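Local atomic coordinates of endoglucanase (Humicola insolens, PDB entry 1DYS), a protein that hydrolyses internal beta-1,4-glucosidic linkages of cellulose as a family 6 glycoside hydrolase, and takes part in the breakdown of plant biomass. Residues V43-W52 with A305-G313; G312-M321 with A327-L338. All blocks are in the same frame, centred on the assembly; numbering follows the deposited sequence.

Contact 1 of 2, residues V43-W52 with A305-G313; sequences VQEKVGTFYW and AIVWVKPGG
Val47 meets the indole of Trp308 through a single methyl: CG1 sits over one face of the six-membered ring, 3.4 Å from the centroid of the Trp308 benzene ring and 8° off its normal, a CH-pi contact. That methyl lies anti to the backbone N (chi1 173°), which carries it out from the chain onto the indole. Val43, one helical turn earlier, brings its CG1 to 3.6 Å from Trp308 CZ3. Trp308 NE1 bonds outward, to the carbonyl of Gln292.

Further along, Phe50 N donates to Trp308 O (3.0 Å), and the Phe50 ring takes Val309 CG2 over one face while its CE1 lies 4.0 Å from Val307 CB. The compact methyls of Val47 and Val309 suit the flat ring faces they cover. Trp52 crosses Val309 at about a right angle and points NE1 at Val309 O (2.8 Å). The bond is nearly straight at N-H (166°) and lies in the indole plane, yet it reaches the oxygen from above the carbonyl plane. Pro311 CD packs 3.6 Å from Trp52 NE1. The bond therefore satisfies the indole N-H and should restrict rotation of Trp52, a probable substrate-binding residue, while Val309 CG1 packs against Phe50 CB and Trp52 CZ2.

Contact 2 of 2, residues G312-M321 with A327-L338; sequences GGESDGQCGM and AGMWFDAYAQML
The loop that follows strand 303-307 and carries Glu314, a probable substrate-binding residue, is tied here to the segment leading into helix 332-340. A single beta bridge pairs Glu314 with Trp330. Around it Phe331 N donates to Gly313 O (2.8 Å), almost in line with the C=O bond, and Ser315 N donates to Met329 O (2.7 Å) with an N-H...O angle of 178°. Gly328 N then bonds Ser315 O at 2.8 Å.

Gly313 lies over one face of the Trp330 indole: its CA makes a CH-pi contact with the six-membered ring, and its O lies over the same ring system, 3.6 Å from Trp330 CE3. Lacking a side chain, Gly313 can lie this close, and its positive phi suits glycine. The indole is held from its edge by Asp332, whose OD1 takes the N-H of Trp330 NE1 in the ring plane through its anti lone pair; OD2 accepts from Gln336. Ser315 OG, anti to its own N (chi1 -178°), accepts from Gly317 N to close an ST turn and also hydrogen-bonds Pro325 O.

At the far end Met321, extended through CG and bent only at chi3, lays its thioether against Phe331 and Tyr334. CE makes apolar packing 3.6 Å from Phe331 CZ, while SD forms oblique Met-aromatic contacts, 4.8 Å from the Tyr334 ring centroid and 5.2 Å from that of Phe331. Leu338 CD1 fills the approach to Gly312, 3.6 Å from its carbonyl carbon. Glu314 OE2 forms a salt bridge with Lys20, and Cys319 is disulfide-linked to Cys283. Trp330 N also bonds Glu97 of the second subunit. Backbone bridging and an ST turn, with apolar packing on a helix N-terminus, make this a substrate-site loop of the family 6 catalytic domain, closed upon the C-terminal helix.

Contacts 1 and 2 follow one another along the chain and share Gly312 and Gly313, so the segment leaving strand 303-307, at one edge of the parallel sheet, runs on from the first contact into the second. Their centres lie about 15 Å apart. Lys310 of contact 1 joins them: its NZ forms a salt bridge with Asp316 OD1 of contact 2 at 3.1 Å, and also donates to Glu314 O. Asp316 bonds Arg269 and Asn284 N as well, and its side chain is about 4 Å from that of Trp282. Trp52, Lys310, Glu314 and Trp282 probably all bind substrate, so the two contacts together probably shape one part of the cellulose-binding cleft.

Contact 1 of 2, residues V43-W52 with A305-G313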
ATOM      1  N   VAL A  43      15.882 -11.065 -19.628  1.00 16.45           N
ATOM      2  CA  VAL A  43      15.727 -10.115 -18.507  1.00 13.47           C
ATOM      3  C   VAL A  43      15.934 -10.808 -17.179  1.00 18.93           C
ATOM      4  O   VAL A  43      16.515 -10.230 -16.243  1.00 17.25           O
ATOM      5  CB  VAL A  43      14.343  -9.427 -18.573  1.00 17.47           C
ATOM      6  CG1 VAL A  43      14.105  -8.469 -17.400  1.00 15.90           C
ATOM      7  CG2 VAL A  43      14.215  -8.708 -19.903  1.00 14.49           C
ATOM      8  N   GLN A  44      15.419 -12.037 -16.985  1.00 14.80           N
ATOM      9  CA  GLN A  44      15.530 -12.719 -15.710  1.00 16.17           C
ATOM     10  C   GLN A  44      16.953 -12.978 -15.210  1.00 15.63           C
ATOM     11  O   GLN A  44      17.210 -12.918 -14.004  1.00 16.96           O
ATOM     12  CB  GLN A  44      14.835 -14.111 -15.752  1.00 16.42           C
ATOM     13  CG  GLN A  44      13.315 -13.998 -15.729  1.00 19.44           C
ATOM     14  CD  GLN A  44      12.685 -15.382 -15.798  1.00 23.66           C
ATOM     15  OE1 GLN A  44      12.832 -16.061 -16.808  1.00 20.63           O
ATOM     16  NE2 GLN A  44      11.992 -15.816 -14.746  1.00 21.61           N
ATOM     17  N   GLU A  45      17.846 -13.271 -16.143  1.00 17.72           N
ATOM     18  CA  GLU A  45      19.203 -13.641 -15.775  1.00 20.01           C
ATOM     19  C   GLU A  45      20.233 -12.579 -16.035  1.00 18.93           C
ATOM     20  O   GLU A  45      21.289 -12.629 -15.384  1.00 23.99           O
ATOM     21  CB  GLU A  45      19.595 -14.865 -16.607  1.00 18.32           C
ATOM     22  CG  GLU A  45      18.600 -15.998 -16.552  1.00 23.77           C
ATOM     23  CD  GLU A  45      19.229 -17.347 -16.804  1.00 33.30           C
ATOM     24  OE1 GLU A  45      20.183 -17.420 -17.605  1.00 45.19           O
ATOM     25  OE2 GLU A  45      18.768 -18.347 -16.217  1.00 35.39           O
ATOM     26  N   LYS A  46      20.015 -11.700 -16.996  1.00 18.31           N
ATOM     27  CA  LYS A  46      21.067 -10.774 -17.368  1.00 18.40           C
ATOM     28  C   LYS A  46      20.793  -9.307 -17.195  1.00 23.82           C
ATOM     29  O   LYS A  46      21.664  -8.515 -17.602  1.00 24.60           O
ATOM     30  CB  LYS A  46      21.438 -11.014 -18.855  1.00 18.01           C
ATOM     31  CG  LYS A  46      22.094 -12.371 -19.065  1.00 23.69           C
ATOM     32  CD  LYS A  46      21.531 -13.055 -20.304  1.00 30.76           C
ATOM     33  CE  LYS A  46      22.281 -14.344 -20.588  1.00 45.46           C
ATOM     34  NZ  LYS A  46      21.902 -15.498 -19.714  1.00 43.16           N
ATOM     35  N   VAL A  47      19.614  -8.910 -16.691  1.00 17.29           N
ATOM     36  CA  VAL A  47      19.377  -7.456 -16.654  1.00 15.28           C
ATOM     37  C   VAL A  47      19.219  -6.995 -15.203  1.00 13.52           C
ATOM     38  O   VAL A  47      18.308  -7.527 -14.579  1.00 16.31           O
ATOM     39  CB  VAL A  47      18.114  -7.128 -17.455  1.00 14.62           C
ATOM     40  CG1 VAL A  47      17.681  -5.684 -17.332  1.00 13.84           C
ATOM     41  CG2 VAL A  47      18.337  -7.383 -18.970  1.00 17.49           C
ATOM     42  N   GLY A  48      20.163  -6.172 -14.728  1.00 15.51           N
ATOM     43  CA  GLY A  48      20.050  -5.790 -13.304  1.00 16.24           C
ATOM     44  C   GLY A  48      18.893  -4.816 -13.089  1.00 15.45           C
ATOM     45  O   GLY A  48      18.590  -4.038 -13.974  1.00 15.17           O
ATOM     46  N   THR A  49      18.283  -4.906 -11.902  1.00 16.03           N
ATOM     47  CA  THR A  49      17.210  -3.975 -11.551  1.00 16.13           C
ATOM     48  C   THR A  49      17.430  -3.579 -10.088  1.00 17.15           C
ATOM     49  O   THR A  49      17.905  -4.428  -9.328  1.00 15.90           O
ATOM     50  CB  THR A  49      15.852  -4.631 -11.768  1.00 16.91           C
ATOM     51  OG1 THR A  49      15.726  -4.910 -13.182  1.00 14.21           O
ATOM     52  CG2 THR A  49      14.730  -3.614 -11.532  1.00 16.21           C
ATOM     53  N   PHE A  50      17.155  -2.322  -9.718  1.00 16.48           N
ATOM     54  CA  PHE A  50      17.269  -2.016  -8.297  1.00 13.84           C
ATOM     55  C   PHE A  50      16.214  -2.722  -7.449  1.00 14.81           C
ATOM     56  O   PHE A  50      15.147  -3.140  -7.909  1.00 15.09           O
ATOM     57  CB  PHE A  50      16.971  -0.501  -8.146  1.00 13.55           C
ATOM     58  CG  PHE A  50      18.151   0.369  -8.434  1.00 13.29           C
ATOM     59  CD1 PHE A  50      18.861   0.259  -9.609  1.00 16.48           C
ATOM     60  CD2 PHE A  50      18.566   1.301  -7.493  1.00 15.87           C
ATOM     61  CE1 PHE A  50      19.951   1.057  -9.848  1.00 15.15           C
ATOM     62  CE2 PHE A  50      19.684   2.099  -7.708  1.00 16.11           C
ATOM     63  CZ  PHE A  50      20.390   1.991  -8.912  1.00 15.82           C
ATOM     64  N   TYR A  51      16.576  -2.855  -6.169  1.00 11.65           N
ATOM     65  CA  TYR A  51      15.668  -3.358  -5.119  1.00 12.70           C
ATOM     66  C   TYR A  51      15.041  -2.172  -4.396  1.00 11.84           C
ATOM     67  O   TYR A  51      15.774  -1.286  -3.902  1.00 15.79           O
ATOM     68  CB  TYR A  51      16.531  -4.130  -4.105  1.00 13.11           C
ATOM     69  CG  TYR A  51      17.077  -5.476  -4.552  1.00 13.50           C
ATOM     70  CD1 TYR A  51      18.183  -5.487  -5.401  1.00 13.00           C
ATOM     71  CD2 TYR A  51      16.572  -6.682  -4.128  1.00 15.21           C
ATOM     72  CE1 TYR A  51      18.757  -6.658  -5.842  1.00 15.73           C
ATOM     73  CE2 TYR A  51      17.141  -7.879  -4.555  1.00 16.71           C
ATOM     74  CZ  TYR A  51      18.221  -7.855  -5.418  1.00 19.01           C
ATOM     75  OH  TYR A  51      18.758  -9.053  -5.837  1.00 16.58           O
ATOM     76  N   TRP A  52      13.716  -2.128  -4.296  1.00 13.83           N
ATOM     77  CA  TRP A  52      13.023  -1.059  -3.635  1.00 12.86           C
ATOM     78  C   TRP A  52      12.769  -1.342  -2.153  1.00 13.06           C
ATOM     79  O   TRP A  52      12.085  -2.293  -1.797  1.00 15.63           O
ATOM     80  CB  TRP A  52      11.679  -0.785  -4.308  1.00 13.88           C
ATOM     81  CG  TRP A  52      11.837  -0.132  -5.661  1.00 11.93           C
ATOM     82  CD1 TRP A  52      12.410  -0.661  -6.784  1.00 14.24           C
ATOM     83  CD2 TRP A  52      11.441   1.215  -6.004  1.00 12.10           C
ATOM     84  NE1 TRP A  52      12.340   0.221  -7.828  1.00 10.67           N
ATOM     85  CE2 TRP A  52      11.756   1.385  -7.356  1.00 12.07           C
ATOM     86  CE3 TRP A  52      10.833   2.253  -5.288  1.00 12.55           C
ATOM     87  CZ2 TRP A  52      11.473   2.590  -8.028  1.00 12.99           C
ATOM     88  CZ3 TRP A  52      10.562   3.442  -5.952  1.00 13.86           C
ATOM     89  CH2 TRP A  52      10.875   3.592  -7.322  1.00 13.59           C
ATOM     90  N   ALA A 305      25.646   5.930 -15.854  1.00 17.98           N
ATOM     91  CA  ALA A 305      25.117   4.668 -16.358  1.00 17.71           C
ATOM     92  C   ALA A 305      23.634   4.759 -16.680  1.00 19.11           C
ATOM     93  O   ALA A 305      22.909   5.602 -16.138  1.00 17.63           O
ATOM     94  CB  ALA A 305      25.334   3.550 -15.332  1.00 18.77           C
ATOM     95  N   ILE A 306      23.232   3.915 -17.613  1.00 18.04           N
ATOM     96  CA  ILE A 306      21.804   3.678 -17.847  1.00 15.41           C
ATOM     97  C   ILE A 306      21.512   2.471 -16.965  1.00 13.99           C
ATOM     98  O   ILE A 306      22.319   1.540 -16.925  1.00 17.21           O
ATOM     99  CB  ILE A 306      21.421   3.390 -19.323  1.00 17.17           C
ATOM    100  CG1 ILE A 306      21.552   4.719 -20.068  1.00 18.89           C
ATOM    101  CG2 ILE A 306      20.016   2.782 -19.398  1.00 15.71           C
ATOM    102  CD1 ILE A 306      21.661   4.692 -21.571  1.00 24.44           C
ATOM    103  N   VAL A 307      20.497   2.542 -16.101  1.00 14.07           N
ATOM    104  CA  VAL A 307      20.111   1.455 -15.222  1.00 16.02           C
ATOM    105  C   VAL A 307      18.618   1.158 -15.357  1.00 14.25           C
ATOM    106  O   VAL A 307      17.880   1.838 -16.110  1.00 12.07           O
ATOM    107  CB  VAL A 307      20.417   1.809 -13.726  1.00 10.04           C
ATOM    108  CG1 VAL A 307      21.924   1.949 -13.519  1.00 18.88           C
ATOM    109  CG2 VAL A 307      19.666   3.097 -13.380  1.00 15.95           C
ATOM    110  N   TRP A 308      18.130   0.076 -14.758  1.00 14.38           N
ATOM    111  CA  TRP A 308      16.699  -0.166 -14.562  1.00 13.45           C
ATOM    112  C   TRP A 308      16.428  -0.040 -13.044  1.00 12.10           C
ATOM    113  O   TRP A 308      17.066  -0.717 -12.215  1.00 15.65           O
ATOM    114  CB  TRP A 308      16.174  -1.510 -15.025  1.00 13.60           C
ATOM    115  CG  TRP A 308      16.130  -1.772 -16.488  1.00 13.39           C
ATOM    116  CD1 TRP A 308      16.672  -1.024 -17.475  1.00 15.59           C
ATOM    117  CD2 TRP A 308      15.457  -2.874 -17.104  1.00 10.36           C
ATOM    118  NE1 TRP A 308      16.376  -1.591 -18.714  1.00 15.23           N
ATOM    119  CE2 TRP A 308      15.651  -2.722 -18.499  1.00 12.08           C
ATOM    120  CE3 TRP A 308      14.721  -3.967 -16.616  1.00 12.71           C
ATOM    121  CZ2 TRP A 308      15.134  -3.681 -19.382  1.00 14.21           C
ATOM    122  CZ3 TRP A 308      14.219  -4.897 -17.496  1.00 14.85           C
ATOM    123  CH2 TRP A 308      14.410  -4.724 -18.876  1.00 16.00           C
ATOM    124  N   VAL A 309      15.490   0.867 -12.723  1.00 13.08           N
ATOM    125  CA  VAL A 309      15.184   1.067 -11.294  1.00 11.26           C
ATOM    126  C   VAL A 309      13.765   0.572 -11.039  1.00 10.78           C
ATOM    127  O   VAL A 309      13.592  -0.342 -10.267  1.00 13.32           O
ATOM    128  CB  VAL A 309      15.359   2.556 -10.968  1.00  8.84           C
ATOM    129  CG1 VAL A 309      15.195   2.749  -9.460  1.00 10.12           C
ATOM    130  CG2 VAL A 309      16.708   3.104 -11.423  1.00 15.13           C
ATOM    131  N   LYS A 310      12.733   1.174 -11.690  1.00 12.84           N
ATOM    132  CA  LYS A 310      11.395   0.609 -11.500  1.00 14.13           C
ATOM    133  C   LYS A 310      11.348  -0.776 -12.113  1.00 13.15           C
ATOM    134  O   LYS A 310      11.804  -0.973 -13.253  1.00 13.30           O
ATOM    135  CB  LYS A 310      10.430   1.488 -12.309  1.00 13.66           C
ATOM    136  CG  LYS A 310       9.044   0.955 -12.575  1.00 12.89           C
ATOM    137  CD  LYS A 310       8.166   0.943 -11.327  1.00 15.43           C
ATOM    138  CE  LYS A 310       6.924   0.119 -11.678  1.00 13.14           C
ATOM    139  NZ  LYS A 310       5.909   0.265 -10.561  1.00 18.31           N
ATOM    140  N   PRO A 311      10.763  -1.725 -11.456  1.00 12.10           N
ATOM    141  CA  PRO A 311      10.600  -3.092 -12.004  1.00 12.11           C
ATOM    142  C   PRO A 311       9.430  -3.139 -12.975  1.00 14.07           C
ATOM    143  O   PRO A 311       8.288  -3.199 -12.496  1.00 13.76           O
ATOM    144  CB  PRO A 311      10.366  -4.033 -10.819  1.00 14.97           C
ATOM    145  CG  PRO A 311      10.820  -3.146  -9.657  1.00 16.80           C
ATOM    146  CD  PRO A 311      10.358  -1.745 -10.054  1.00 13.71           C
ATOM    147  N   GLY A 312       9.635  -3.064 -14.282  1.00 12.88           N
ATOM    148  CA  GLY A 312       8.556  -3.021 -15.241  1.00 15.35           C
ATOM    149  C   GLY A 312       7.786  -4.345 -15.195  1.00 15.66           C
ATOM    150  O   GLY A 312       8.387  -5.411 -15.340  1.00 14.37           O
ATOM    151  N   GLY A 313       6.484  -4.169 -14.984  1.00 12.66           N
ATOM    152  CA  GLY A 313       5.570  -5.294 -14.807  1.00 12.24           C
ATOM    153  C   GLY A 313       4.890  -5.126 -13.437  1.00 14.01           C
ATOM    154  O   GLY A 313       3.758  -5.579 -13.254  1.00 15.98           O
TER

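Contact 2 of 2, residues G312-M321 with A327-L338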
ATOM      1  N   GLY A 312       9.635  -3.064 -14.282  1.00 12.88           N
ATOM      2  CA  GLY A 312       8.556  -3.021 -15.241  1.00 15.35           C
ATOM      3  C   GLY A 312       7.786  -4.345 -15.195  1.00 15.66           C
ATOM      4  O   GLY A 312       8.387  -5.411 -15.340  1.00 14.37           O
ATOM      5  N   GLY A 313       6.484  -4.169 -14.984  1.00 12.66           N
ATOM      6  CA  GLY A 313       5.570  -5.294 -14.807  1.00 12.24           C
ATOM      7  C   GLY A 313       4.890  -5.126 -13.437  1.00 14.01           C
ATOM      8  O   GLY A 313       3.758  -5.579 -13.254  1.00 15.98           O
ATOM      9  N   GLU A 314       5.531  -4.406 -12.518  1.00 15.55           N
ATOM     10  CA  GLU A 314       4.850  -4.067 -11.250  1.00 16.28           C
ATOM     11  C   GLU A 314       3.958  -2.855 -11.501  1.00 17.65           C
ATOM     12  O   GLU A 314       4.454  -1.865 -12.001  1.00 14.94           O
ATOM     13  CB  GLU A 314       5.928  -3.659 -10.210  1.00 15.42           C
ATOM     14  CG  GLU A 314       6.639  -4.880  -9.665  1.00 14.51           C
ATOM     15  CD  GLU A 314       7.624  -4.696  -8.540  1.00 21.84           C
ATOM     16  OE1 GLU A 314       7.748  -3.561  -8.034  1.00 22.23           O
ATOM     17  OE2 GLU A 314       8.310  -5.671  -8.150  1.00 22.72           O
ATOM     18  N   SER A 315       2.666  -2.921 -11.221  1.00 14.50           N
ATOM     19  CA  SER A 315       1.776  -1.820 -11.524  1.00 14.77           C
ATOM     20  C   SER A 315       2.138  -0.536 -10.795  1.00 15.80           C
ATOM     21  O   SER A 315       2.614  -0.533  -9.662  1.00 17.95           O
ATOM     22  CB  SER A 315       0.352  -2.242 -11.184  1.00 13.06           C
ATOM     23  OG  SER A 315      -0.615  -1.258 -11.476  1.00 17.54           O
ATOM     24  N   ASP A 316       1.831   0.559 -11.474  1.00 12.32           N
ATOM     25  CA  ASP A 316       1.948   1.875 -10.889  1.00 16.00           C
ATOM     26  C   ASP A 316       0.715   2.217 -10.016  1.00 14.01           C
ATOM     27  O   ASP A 316       0.783   3.178  -9.257  1.00 15.96           O
ATOM     28  CB  ASP A 316       2.076   2.943 -11.968  1.00 13.64           C
ATOM     29  CG  ASP A 316       3.373   2.782 -12.759  1.00 16.05           C
ATOM     30  OD1 ASP A 316       4.395   2.506 -12.110  1.00 17.74           O
ATOM     31  OD2 ASP A 316       3.252   2.941 -13.995  1.00 21.87           O
ATOM     32  N   GLY A 317      -0.386   1.505 -10.283  1.00 15.50           N
ATOM     33  CA  GLY A 317      -1.661   1.786  -9.587  1.00 12.47           C
ATOM     34  C   GLY A 317      -2.792   1.237 -10.455  1.00 14.64           C
ATOM     35  O   GLY A 317      -2.538   0.803 -11.586  1.00 16.59           O
ATOM     36  N   GLN A 318      -4.040   1.319 -10.009  1.00 14.21           N
ATOM     37  CA  GLN A 318      -5.179   0.799 -10.752  1.00 14.75           C
ATOM     38  C   GLN A 318      -5.663   1.866 -11.731  1.00 22.28           C
ATOM     39  O   GLN A 318      -6.678   2.522 -11.527  1.00 22.93           O
ATOM     40  CB  GLN A 318      -6.300   0.394  -9.799  1.00 16.11           C
ATOM     41  CG  GLN A 318      -5.879  -0.518  -8.688  1.00 24.55           C
ATOM     42  CD  GLN A 318      -7.019  -0.873  -7.734  1.00 31.53           C
ATOM     43  OE1 GLN A 318      -6.966  -0.335  -6.640  1.00 27.30           O
ATOM     44  NE2 GLN A 318      -7.870  -1.707  -8.312  1.00 29.42           N
ATOM     45  N   CYS A 319      -4.858   2.046 -12.786  1.00 19.08           N
ATOM     46  CA  CYS A 319      -5.067   3.131 -13.712  1.00 16.55           C
ATOM     47  C   CYS A 319      -4.253   2.846 -14.972  1.00 22.67           C
ATOM     48  O   CYS A 319      -3.504   1.867 -15.017  1.00 16.92           O
ATOM     49  CB  CYS A 319      -4.613   4.438 -13.059  1.00 21.55           C
ATOM     50  SG  CYS A 319      -3.181   4.546 -11.990  1.00 17.95           S
ATOM     51  N   GLY A 320      -4.496   3.690 -15.967  1.00 22.31           N
ATOM     52  CA  GLY A 320      -3.723   3.700 -17.175  1.00 22.24           C
ATOM     53  C   GLY A 320      -3.927   2.688 -18.254  1.00 27.16           C
ATOM     54  O   GLY A 320      -3.912   3.018 -19.456  1.00 29.10           O
ATOM     55  N   MET A 321      -4.043   1.432 -17.886  1.00 29.52           N
ATOM     56  CA  MET A 321      -4.162   0.327 -18.821  1.00 31.67           C
ATOM     57  C   MET A 321      -5.176  -0.619 -18.201  1.00 27.43           C
ATOM     58  O   MET A 321      -5.207  -0.799 -16.984  1.00 30.77           O
ATOM     59  CB  MET A 321      -2.814  -0.303 -19.130  1.00 28.11           C
ATOM     60  CG  MET A 321      -2.897  -1.333 -20.253  1.00 31.81           C
ATOM     61  SD  MET A 321      -1.303  -2.018 -20.724  1.00 31.22           S
ATOM     62  CE  MET A 321      -1.591  -3.770 -20.463  1.00 26.93           C
ATOM     63  N   ALA A 327      -0.724  -0.345  -6.902  1.00 19.22           N
ATOM     64  CA  ALA A 327       0.689  -0.091  -7.011  1.00 26.18           C
ATOM     65  C   ALA A 327       1.497  -1.216  -6.388  1.00 26.83           C
ATOM     66  O   ALA A 327       1.271  -1.669  -5.268  1.00 27.01           O
ATOM     67  CB  ALA A 327       1.126   1.233  -6.391  1.00 27.41           C
ATOM     68  N   GLY A 328       2.489  -1.672  -7.124  1.00 23.90           N
ATOM     69  CA  GLY A 328       3.397  -2.720  -6.753  1.00 21.79           C
ATOM     70  C   GLY A 328       2.891  -4.126  -7.065  1.00 18.01           C
ATOM     71  O   GLY A 328       3.715  -5.018  -6.944  1.00 20.46           O
ATOM     72  N   MET A 329       1.628  -4.314  -7.443  1.00 20.58           N
ATOM     73  CA  MET A 329       1.096  -5.644  -7.739  1.00 19.38           C
ATOM     74  C   MET A 329       1.510  -6.029  -9.167  1.00 15.08           C
ATOM     75  O   MET A 329       1.607  -5.150 -10.013  1.00 15.65           O
ATOM     76  CB  MET A 329      -0.420  -5.561  -7.600  1.00 25.54           C
ATOM     77  CG  MET A 329      -1.188  -6.434  -6.664  1.00 38.71           C
ATOM     78  SD  MET A 329      -0.685  -6.457  -4.951  1.00 34.88           S
ATOM     79  CE  MET A 329      -2.107  -5.742  -4.125  1.00 26.53           C
ATOM     80  N   TRP A 330       1.814  -7.294  -9.395  1.00 15.69           N
ATOM     81  CA  TRP A 330       2.248  -7.737 -10.713  1.00 16.18           C
ATOM     82  C   TRP A 330       1.119  -7.613 -11.724  1.00 14.06           C
ATOM     83  O   TRP A 330      -0.048  -7.919 -11.477  1.00 18.94           O
ATOM     84  CB  TRP A 330       2.703  -9.190 -10.595  1.00 17.74           C
ATOM     85  CG  TRP A 330       3.383  -9.599 -11.868  1.00 15.93           C
ATOM     86  CD1 TRP A 330       2.950 -10.456 -12.811  1.00 16.88           C
ATOM     87  CD2 TRP A 330       4.686  -9.145 -12.279  1.00 17.09           C
ATOM     88  NE1 TRP A 330       3.885 -10.592 -13.838  1.00 15.83           N
ATOM     89  CE2 TRP A 330       4.962  -9.788 -13.491  1.00 15.02           C
ATOM     90  CE3 TRP A 330       5.634  -8.264 -11.759  1.00 16.31           C
ATOM     91  CZ2 TRP A 330       6.137  -9.589 -14.218  1.00 14.94           C
ATOM     92  CZ3 TRP A 330       6.820  -8.065 -12.446  1.00 17.53           C
ATOM     93  CH2 TRP A 330       7.060  -8.713 -13.684  1.00 16.24           C
ATOM     94  N   PHE A 331       1.461  -7.085 -12.892  1.00 16.09           N
ATOM     95  CA  PHE A 331       0.530  -6.788 -13.972  1.00 14.41           C
ATOM     96  C   PHE A 331       1.080  -7.503 -15.209  1.00 16.69           C
ATOM     97  O   PHE A 331       1.810  -6.883 -15.990  1.00 15.30           O
ATOM     98  CB  PHE A 331       0.456  -5.266 -14.149  1.00 16.27           C
ATOM     99  CG  PHE A 331      -0.540  -4.733 -15.148  1.00 17.29           C
ATOM    100  CD1 PHE A 331      -1.421  -5.569 -15.818  1.00 18.71           C
ATOM    101  CD2 PHE A 331      -0.618  -3.368 -15.381  1.00 15.36           C
ATOM    102  CE1 PHE A 331      -2.346  -5.068 -16.724  1.00 18.22           C
ATOM    103  CE2 PHE A 331      -1.526  -2.850 -16.288  1.00 16.90           C
ATOM    104  CZ  PHE A 331      -2.383  -3.707 -16.951  1.00 19.20           C
ATOM    105  N   ASP A 332       0.752  -8.810 -15.272  1.00 17.34           N
ATOM    106  CA  ASP A 332       1.425  -9.617 -16.294  1.00 19.24           C
ATOM    107  C   ASP A 332       1.148  -9.227 -17.721  1.00 16.36           C
ATOM    108  O   ASP A 332       2.078  -9.330 -18.536  1.00 16.52           O
ATOM    109  CB  ASP A 332       1.169 -11.100 -15.993  1.00 15.59           C
ATOM    110  CG  ASP A 332       2.199 -11.961 -16.703  1.00 18.84           C
ATOM    111  OD1 ASP A 332       3.360 -11.906 -16.255  1.00 18.37           O
ATOM    112  OD2 ASP A 332       1.825 -12.679 -17.665  1.00 21.30           O
ATOM    113  N   ALA A 333      -0.041  -8.713 -18.079  1.00 16.52           N
ATOM    114  CA  ALA A 333      -0.230  -8.276 -19.456  1.00 16.87           C
ATOM    115  C   ALA A 333       0.699  -7.088 -19.800  1.00 13.54           C
ATOM    116  O   ALA A 333       1.075  -6.922 -20.956  1.00 16.52           O
ATOM    117  CB  ALA A 333      -1.687  -7.866 -19.653  1.00 20.56           C
ATOM    118  N   TYR A 334       0.954  -6.279 -18.778  1.00 15.39           N
ATOM    119  CA  TYR A 334       1.863  -5.154 -18.996  1.00 14.46           C
ATOM    120  C   TYR A 334       3.290  -5.662 -19.206  1.00 15.06           C
ATOM    121  O   TYR A 334       3.966  -5.112 -20.087  1.00 16.95           O
ATOM    122  CB  TYR A 334       1.726  -4.166 -17.849  1.00 14.33           C
ATOM    123  CG  TYR A 334       2.315  -2.813 -18.134  1.00 16.96           C
ATOM    124  CD1 TYR A 334       3.690  -2.634 -18.006  1.00 12.69           C
ATOM    125  CD2 TYR A 334       1.563  -1.722 -18.500  1.00 17.31           C
ATOM    126  CE1 TYR A 334       4.286  -1.402 -18.245  1.00 14.54           C
ATOM    127  CE2 TYR A 334       2.117  -0.485 -18.737  1.00 16.18           C
ATOM    128  CZ  TYR A 334       3.492  -0.338 -18.604  1.00 14.97           C
ATOM    129  OH  TYR A 334       4.051   0.885 -18.861  1.00 16.04           O
ATOM    130  N   ALA A 335       3.689  -6.640 -18.394  1.00 17.05           N
ATOM    131  CA  ALA A 335       4.988  -7.267 -18.552  1.00 18.69           C
ATOM    132  C   ALA A 335       5.121  -7.930 -19.931  1.00 18.05           C
ATOM    133  O   ALA A 335       6.153  -7.729 -20.586  1.00 16.39           O
ATOM    134  CB  ALA A 335       5.239  -8.313 -17.483  1.00 16.72           C
ATOM    135  N   GLN A 336       4.083  -8.559 -20.433  1.00 17.93           N
ATOM    136  CA  GLN A 336       4.120  -9.111 -21.800  1.00 16.33           C
ATOM    137  C   GLN A 336       4.290  -7.988 -22.799  1.00 14.31           C
ATOM    138  O   GLN A 336       5.129  -8.052 -23.718  1.00 18.81           O
ATOM    139  CB  GLN A 336       2.841  -9.950 -22.056  1.00 16.97           C
ATOM    140  CG  GLN A 336       2.809 -11.211 -21.207  1.00 21.18           C
ATOM    141  CD  GLN A 336       1.488 -11.934 -21.432  1.00 22.27           C
ATOM    142  OE1 GLN A 336       1.157 -12.160 -22.609  1.00 26.15           O
ATOM    143  NE2 GLN A 336       0.769 -12.249 -20.372  1.00 19.55           N
ATOM    144  N   MET A 337       3.598  -6.856 -22.670  1.00 16.42           N
ATOM    145  CA  MET A 337       3.734  -5.714 -23.544  1.00 15.57           C
ATOM    146  C   MET A 337       5.151  -5.158 -23.568  1.00 19.15           C
ATOM    147  O   MET A 337       5.777  -4.866 -24.604  1.00 17.09           O
ATOM    148  CB  MET A 337       2.707  -4.621 -23.213  1.00 12.96           C
ATOM    149  CG  MET A 337       2.983  -3.304 -23.924  1.00 13.77           C
ATOM    150  SD  MET A 337       2.253  -1.828 -23.177  1.00 17.79           S
ATOM    151  CE  MET A 337       3.289  -1.771 -21.701  1.00 15.11           C
ATOM    152  N   LEU A 338       5.753  -5.023 -22.362  1.00 17.12           N
ATOM    153  CA  LEU A 338       7.109  -4.477 -22.309  1.00 13.22           C
ATOM    154  C   LEU A 338       8.071  -5.431 -23.059  1.00 12.62           C
ATOM    155  O   LEU A 338       9.045  -4.937 -23.624  1.00 16.09           O
ATOM    156  CB  LEU A 338       7.613  -4.309 -20.883  1.00 12.72           C
ATOM    157  CG  LEU A 338       6.916  -3.194 -20.058  1.00 12.16           C
ATOM    158  CD1 LEU A 338       7.318  -3.404 -18.606  1.00 14.66           C
ATOM    159  CD2 LEU A 338       7.203  -1.805 -20.575  1.00 14.99           C
TER